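Local coordinates for putative exported protein (Bacteroides fragilis, PDB 4RAA), which is of unknown function but folds as a six-bladed beta-propeller and is probably exported from the cytoplasm, perhaps as a lipoprotein, at residues A[52-64]-A[79-92]. Numbering follows the deposited sequence.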
loop_
_atom_site.group_PDB
_atom_site.type_symbol
_atom_site.label_atom_id
_atom_site.label_comp_id
_atom_site.label_asym_id
_atom_site.label_seq_id
_atom_site.Cartn_x
_atom_site.Cartn_y
_atom_site.Cartn_z
ATOM N N CYS A 52 -17.714 11.010 -19.147
ATOM C CA CYS A 52 -18.083 9.634 -18.819
ATOM C C CYS A 52 -18.766 9.552 -17.452
ATOM O O CYS A 52 -18.645 10.457 -16.618
ATOM C CB CYS A 52 -16.859 8.704 -18.851
ATOM S SG CYS A 52 -16.093 8.496 -20.473
ATOM N N LEU A 53 -19.473 8.441 -17.255
ATOM C CA LEU A 53 -20.204 8.134 -16.042
ATOM C C LEU A 53 -19.605 6.893 -15.391
ATOM O O LEU A 53 -19.705 5.790 -15.948
ATOM C CB LEU A 53 -21.672 7.843 -16.376
ATOM C CG LEU A 53 -22.469 8.908 -17.120
ATOM C CD1 LEU A 53 -23.864 8.362 -17.394
ATOM C CD2 LEU A 53 -22.524 10.225 -16.351
ATOM N N LEU A 54 -18.971 7.069 -14.230
ATOM C CA LEU A 54 -18.463 5.937 -13.450
ATOM C C LEU A 54 -19.651 5.405 -12.645
ATOM O O LEU A 54 -20.218 6.153 -11.854
ATOM C CB LEU A 54 -17.297 6.342 -12.534
ATOM C CG LEU A 54 -15.890 6.321 -13.144
ATOM C CD1 LEU A 54 -15.808 7.015 -14.494
ATOM C CD2 LEU A 54 -14.889 6.916 -12.161
ATOM N N ILE A 55 -20.035 4.145 -12.870
ATOM C CA ILE A 55 -21.170 3.500 -12.186
ATOM C C ILE A 55 -20.696 2.255 -11.452
ATOM O O ILE A 55 -20.050 1.403 -12.059
ATOM C CB ILE A 55 -22.291 3.108 -13.186
ATOM C CG1 ILE A 55 -22.951 4.379 -13.741
ATOM C CG2 ILE A 55 -23.349 2.199 -12.535
ATOM C CD1 ILE A 55 -23.953 4.158 -14.854
ATOM N N LEU A 56 -21.060 2.153 -10.168
ATOM C CA LEU A 56 -20.785 0.985 -9.331
ATOM C C LEU A 56 -22.073 0.195 -9.121
ATOM O O LEU A 56 -23.072 0.752 -8.680
ATOM C CB LEU A 56 -20.242 1.409 -7.975
ATOM C CG LEU A 56 -20.043 0.355 -6.880
ATOM C CD1 LEU A 56 -19.192 -0.810 -7.358
ATOM C CD2 LEU A 56 -19.414 1.028 -5.672
ATOM N N ASP A 57 -22.032 -1.094 -9.441
ATOM C CA ASP A 57 -23.143 -2.017 -9.248
ATOM C C ASP A 57 -22.826 -2.733 -7.941
ATOM O O ASP A 57 -22.293 -3.836 -7.954
ATOM C CB ASP A 57 -23.242 -2.974 -10.455
ATOM C CG ASP A 57 -24.312 -4.054 -10.299
ATOM O OD1 ASP A 57 -25.047 -4.062 -9.293
ATOM O OD2 ASP A 57 -24.418 -4.908 -11.209
ATOM N N SER A 58 -23.179 -2.108 -6.814
ATOM C CA SER A 58 -22.899 -2.674 -5.467
ATOM C C SER A 58 -23.644 -3.985 -5.122
ATOM O O SER A 58 -23.339 -4.610 -4.100
ATOM C CB SER A 58 -23.089 -1.612 -4.370
ATOM O OG SER A 58 -24.325 -0.941 -4.512
ATOM N N ALA A 59 -24.607 -4.382 -5.955
ATOM C CA ALA A 59 -25.292 -5.659 -5.816
ATOM C C ALA A 59 -24.375 -6.796 -6.305
ATOM O O ALA A 59 -24.191 -7.776 -5.586
ATOM C CB ALA A 59 -26.596 -5.643 -6.591
ATOM N N ASN A 60 -23.825 -6.658 -7.519
ATOM C CA ASN A 60 -22.865 -7.624 -8.115
ATOM C C ASN A 60 -21.376 -7.236 -7.961
ATOM O O ASN A 60 -20.501 -8.017 -8.333
ATOM C CB ASN A 60 -23.162 -7.827 -9.608
ATOM C CG ASN A 60 -24.528 -8.449 -9.874
ATOM O OD1 ASN A 60 -25.068 -9.196 -9.054
ATOM N ND2 ASN A 60 -25.077 -8.169 -11.050
ATOM N N SER A 61 -21.103 -6.042 -7.428
ATOM C CA SER A 61 -19.755 -5.498 -7.204
ATOM C C SER A 61 -18.876 -5.346 -8.450
ATOM O O SER A 61 -17.711 -5.716 -8.425
ATOM C CB SER A 61 -19.010 -6.291 -6.124
ATOM O OG SER A 61 -17.749 -5.688 -5.845
ATOM N N ASN A 62 -19.449 -4.791 -9.514
ATOM C CA ASN A 62 -18.746 -4.490 -10.770
ATOM C C ASN A 62 -18.672 -2.974 -10.906
ATOM O O ASN A 62 -19.665 -2.294 -10.656
ATOM C CB ASN A 62 -19.516 -5.059 -11.965
ATOM C CG ASN A 62 -19.595 -6.574 -11.944
ATOM O OD1 ASN A 62 -18.577 -7.251 -11.841
ATOM N ND2 ASN A 62 -20.796 -7.114 -12.066
ATOM N N LEU A 63 -17.509 -2.447 -11.285
ATOM C CA LEU A 63 -17.324 -1.010 -11.490
ATOM C C LEU A 63 -17.266 -0.805 -12.995
ATOM O O LEU A 63 -16.364 -1.334 -13.637
ATOM C CB LEU A 63 -16.036 -0.531 -10.809
ATOM C CG LEU A 63 -15.670 0.953 -10.880
ATOM C CD1 LEU A 63 -16.767 1.816 -10.284
ATOM C CD2 LEU A 63 -14.353 1.224 -10.157
ATOM N N TYR A 64 -18.223 -0.056 -13.548
ATOM C CA TYR A 64 -18.318 0.197 -14.994
ATOM C C TYR A 64 -18.099 1.644 -15.398
ATOM O O TYR A 64 -18.266 2.553 -14.578
ATOM C CB TYR A 64 -19.706 -0.167 -15.493
ATOM C CG TYR A 64 -20.065 -1.611 -15.395
ATOM C CD1 TYR A 64 -19.323 -2.576 -16.069
ATOM C CD2 TYR A 64 -21.212 -2.019 -14.714
ATOM C CE1 TYR A 64 -19.674 -3.922 -16.016
ATOM C CE2 TYR A 64 -21.583 -3.361 -14.670
ATOM C CZ TYR A 64 -20.809 -4.305 -15.314
ATOM O OH TYR A 64 -21.179 -5.623 -15.258
ATOM N N LYS A 79 -13.983 -8.926 -11.338
ATOM C CA LYS A 79 -14.211 -9.717 -10.128
ATOM C C LYS A 79 -13.178 -10.814 -10.018
ATOM O O LYS A 79 -12.765 -11.379 -11.035
ATOM C CB LYS A 79 -15.594 -10.354 -10.088
ATOM C CG LYS A 79 -16.730 -9.348 -10.071
ATOM C CD LYS A 79 -18.003 -9.907 -9.447
ATOM C CE LYS A 79 -17.897 -10.009 -7.921
ATOM N NZ LYS A 79 -19.182 -10.333 -7.236
ATOM N N GLY A 80 -12.791 -11.126 -8.782
ATOM C CA GLY A 80 -11.812 -12.182 -8.497
ATOM C C GLY A 80 -10.970 -11.900 -7.272
ATOM O O GLY A 80 -10.982 -10.779 -6.757
ATOM N N SER A 81 -10.222 -12.917 -6.831
ATOM C CA SER A 81 -9.364 -12.839 -5.632
ATOM C C SER A 81 -7.893 -12.443 -5.854
ATOM O O SER A 81 -7.148 -12.336 -4.885
ATOM C CB SER A 81 -9.412 -14.181 -4.884
ATOM O OG SER A 81 -8.824 -15.218 -5.652
ATOM N N GLY A 82 -7.472 -12.232 -7.103
ATOM C CA GLY A 82 -6.085 -11.880 -7.408
ATOM C C GLY A 82 -5.772 -10.403 -7.206
ATOM O O GLY A 82 -6.632 -9.631 -6.744
ATOM N N PRO A 83 -4.531 -9.993 -7.538
ATOM C CA PRO A 83 -4.209 -8.572 -7.450
ATOM C C PRO A 83 -4.923 -7.811 -8.566
ATOM O O PRO A 83 -4.947 -8.281 -9.697
ATOM C CB PRO A 83 -2.681 -8.534 -7.605
ATOM C CG PRO A 83 -2.224 -9.935 -7.370
ATOM C CD PRO A 83 -3.339 -10.787 -7.889
ATOM N N GLY A 84 -5.532 -6.679 -8.230
ATOM C CA GLY A 84 -6.315 -5.886 -9.185
ATOM C C GLY A 84 -7.756 -6.354 -9.397
ATOM O O GLY A 84 -8.492 -5.726 -10.164
ATOM N N GLU A 85 -8.153 -7.432 -8.706
ATOM C CA GLU A 85 -9.486 -8.021 -8.789
ATOM C C GLU A 85 -10.205 -7.792 -7.453
ATOM O O GLU A 85 -9.550 -7.664 -6.415
ATOM C CB GLU A 85 -9.375 -9.512 -9.108
ATOM C CG GLU A 85 -8.590 -9.838 -10.381
ATOM C CD GLU A 85 -8.337 -11.327 -10.605
ATOM O OE1 GLU A 85 -8.614 -12.159 -9.720
ATOM O OE2 GLU A 85 -7.814 -11.667 -11.685
ATOM N N TYR A 86 -11.539 -7.778 -7.482
ATOM C CA TYR A 86 -12.380 -7.477 -6.296
ATOM C C TYR A 86 -13.595 -8.391 -6.082
ATOM O O TYR A 86 -14.087 -8.975 -7.034
ATOM C CB TYR A 86 -12.856 -6.014 -6.351
ATOM C CG TYR A 86 -13.357 -5.511 -7.713
ATOM C CD1 TYR A 86 -14.536 -6.002 -8.293
ATOM C CD2 TYR A 86 -12.656 -4.515 -8.415
ATOM C CE1 TYR A 86 -14.974 -5.542 -9.535
ATOM C CE2 TYR A 86 -13.102 -4.049 -9.652
ATOM C CZ TYR A 86 -14.273 -4.572 -10.208
ATOM O OH TYR A 86 -14.762 -4.158 -11.427
ATOM N N ILE A 87 -14.076 -8.485 -4.835
ATOM C CA ILE A 87 -15.259 -9.307 -4.470
ATOM C C ILE A 87 -16.466 -8.446 -4.117
ATOM O O ILE A 87 -17.555 -8.717 -4.621
ATOM C CB ILE A 87 -14.965 -10.341 -3.330
ATOM C CG1 ILE A 87 -14.369 -11.640 -3.895
ATOM C CG2 ILE A 87 -16.231 -10.818 -2.605
ATOM C CD1 ILE A 87 -13.085 -11.488 -4.665
ATOM N N LEU A 88 -16.288 -7.466 -3.232
ATOM C CA LEU A 88 -17.402 -6.628 -2.768
ATOM C C LEU A 88 -17.018 -5.155 -2.530
ATOM O O LEU A 88 -16.497 -4.781 -1.473
ATOM C CB LEU A 88 -18.037 -7.236 -1.505
ATOM C CG LEU A 88 -19.422 -6.682 -1.109
ATOM C CD1 LEU A 88 -20.508 -7.143 -2.082
ATOM C CD2 LEU A 88 -19.773 -7.101 0.311
ATOM N N LEU A 89 -17.308 -4.338 -3.539
ATOM C CA LEU A 89 -17.075 -2.906 -3.526
ATOM C C LEU A 89 -18.196 -2.160 -2.809
ATOM O O LEU A 89 -19.365 -2.379 -3.094
ATOM C CB LEU A 89 -16.929 -2.372 -4.966
ATOM C CG LEU A 89 -15.526 -2.305 -5.578
ATOM C CD1 LEU A 89 -14.656 -3.475 -5.194
ATOM C CD2 LEU A 89 -15.603 -2.136 -7.094
ATOM N N SER A 90 -17.812 -1.290 -1.880
ATOM C CA SER A 90 -18.723 -0.412 -1.152
ATOM C C SER A 90 -18.680 1.018 -1.683
ATOM O O SER A 90 -19.674 1.723 -1.599
ATOM C CB SER A 90 -18.351 -0.395 0.326
ATOM O OG SER A 90 -16.986 -0.062 0.472
ATOM N N SER A 91 -17.535 1.452 -2.205
ATOM C CA SER A 91 -17.368 2.822 -2.694
ATOM C C SER A 91 -16.094 3.002 -3.534
ATOM O O SER A 91 -15.289 2.084 -3.676
ATOM C CB SER A 91 -17.296 3.788 -1.493
ATOM O OG SER A 91 -17.254 5.129 -1.919
ATOM N N PHE A 92 -15.948 4.196 -4.102
ATOM C CA PHE A 92 -14.736 4.598 -4.827
ATOM C C PHE A 92 -14.632 6.132 -4.879
ATOM O O PHE A 92 -15.551 6.837 -4.481
ATOM C CB PHE A 92 -14.694 3.984 -6.239
ATOM C CG PHE A 92 -15.765 4.504 -7.164
ATOM C CD1 PHE A 92 -17.040 3.946 -7.165
ATOM C CD2 PHE A 92 -15.504 5.574 -8.031
ATOM C CE1 PHE A 92 -18.033 4.438 -8.010
ATOM C CE2 PHE A 92 -16.497 6.071 -8.871
ATOM C CZ PHE A 92 -17.764 5.498 -8.865
#
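Ser61, at the G1 bulge of a beta hairpin, reaches out of its own hairpin with its hydroxyl and takes the backbone N-H of Leu89 on the strand that probably opens the next blade. This contact illustrates how neighbouring blades of a six-bladed beta-propeller are joined: hairpin 52-64 lies on one side of the parallel step from strand 72-79 to strand 85-94, which probably marks the passage from one blade to the next, and 79-92 spans that step. Two residues, Ser61 and Asn62, sit opposite the single Asp57, which is what makes the bulge, and Ser61, with positive phi, turns its side chain toward 79-92. With OG anti to the backbone N, chi1 -175°, the hydroxyl receives Leu89 N at 2.7 Å (N-H...O 156°).

Tyr86 supplies a second polar link. Its OH accepts the nearly straight bond from Leu63 N (3.2 Å, 167°) and is also bonded to Ile76 O and Gln75 NE2 of strand 72-79, a grip that should fix the phenol. One face of its ring carries Leu89 CD2 from its own segment. At the hairpin tip, a kink in the Lys79 chain lets NZ hydrogen-bond to Asn60 O (2.9 Å) from above the carbonyl plane; the Lys79 and Asn62 side chains cross at about a right angle, with Lys79 CG nearest Asn62 OD1.

Along strands 52-57 and 89-92, away from the turn, the interface becomes apolar, as expected where propeller blades pack face to face. Leu56 CD1 rests on Leu89 CB at 3.6 Å, and its CD2 leans on the backbone of Ser91. Three leucines touch Phe92, which is further covered by Leu45 of strand 45-49: Leu54 CD2 comes obliquely to CE2, Leu56 CB meets the edge near CE1, and Leu63 CD1 makes a CH-pi contact over one face, 3.9 Å from the ring centroid.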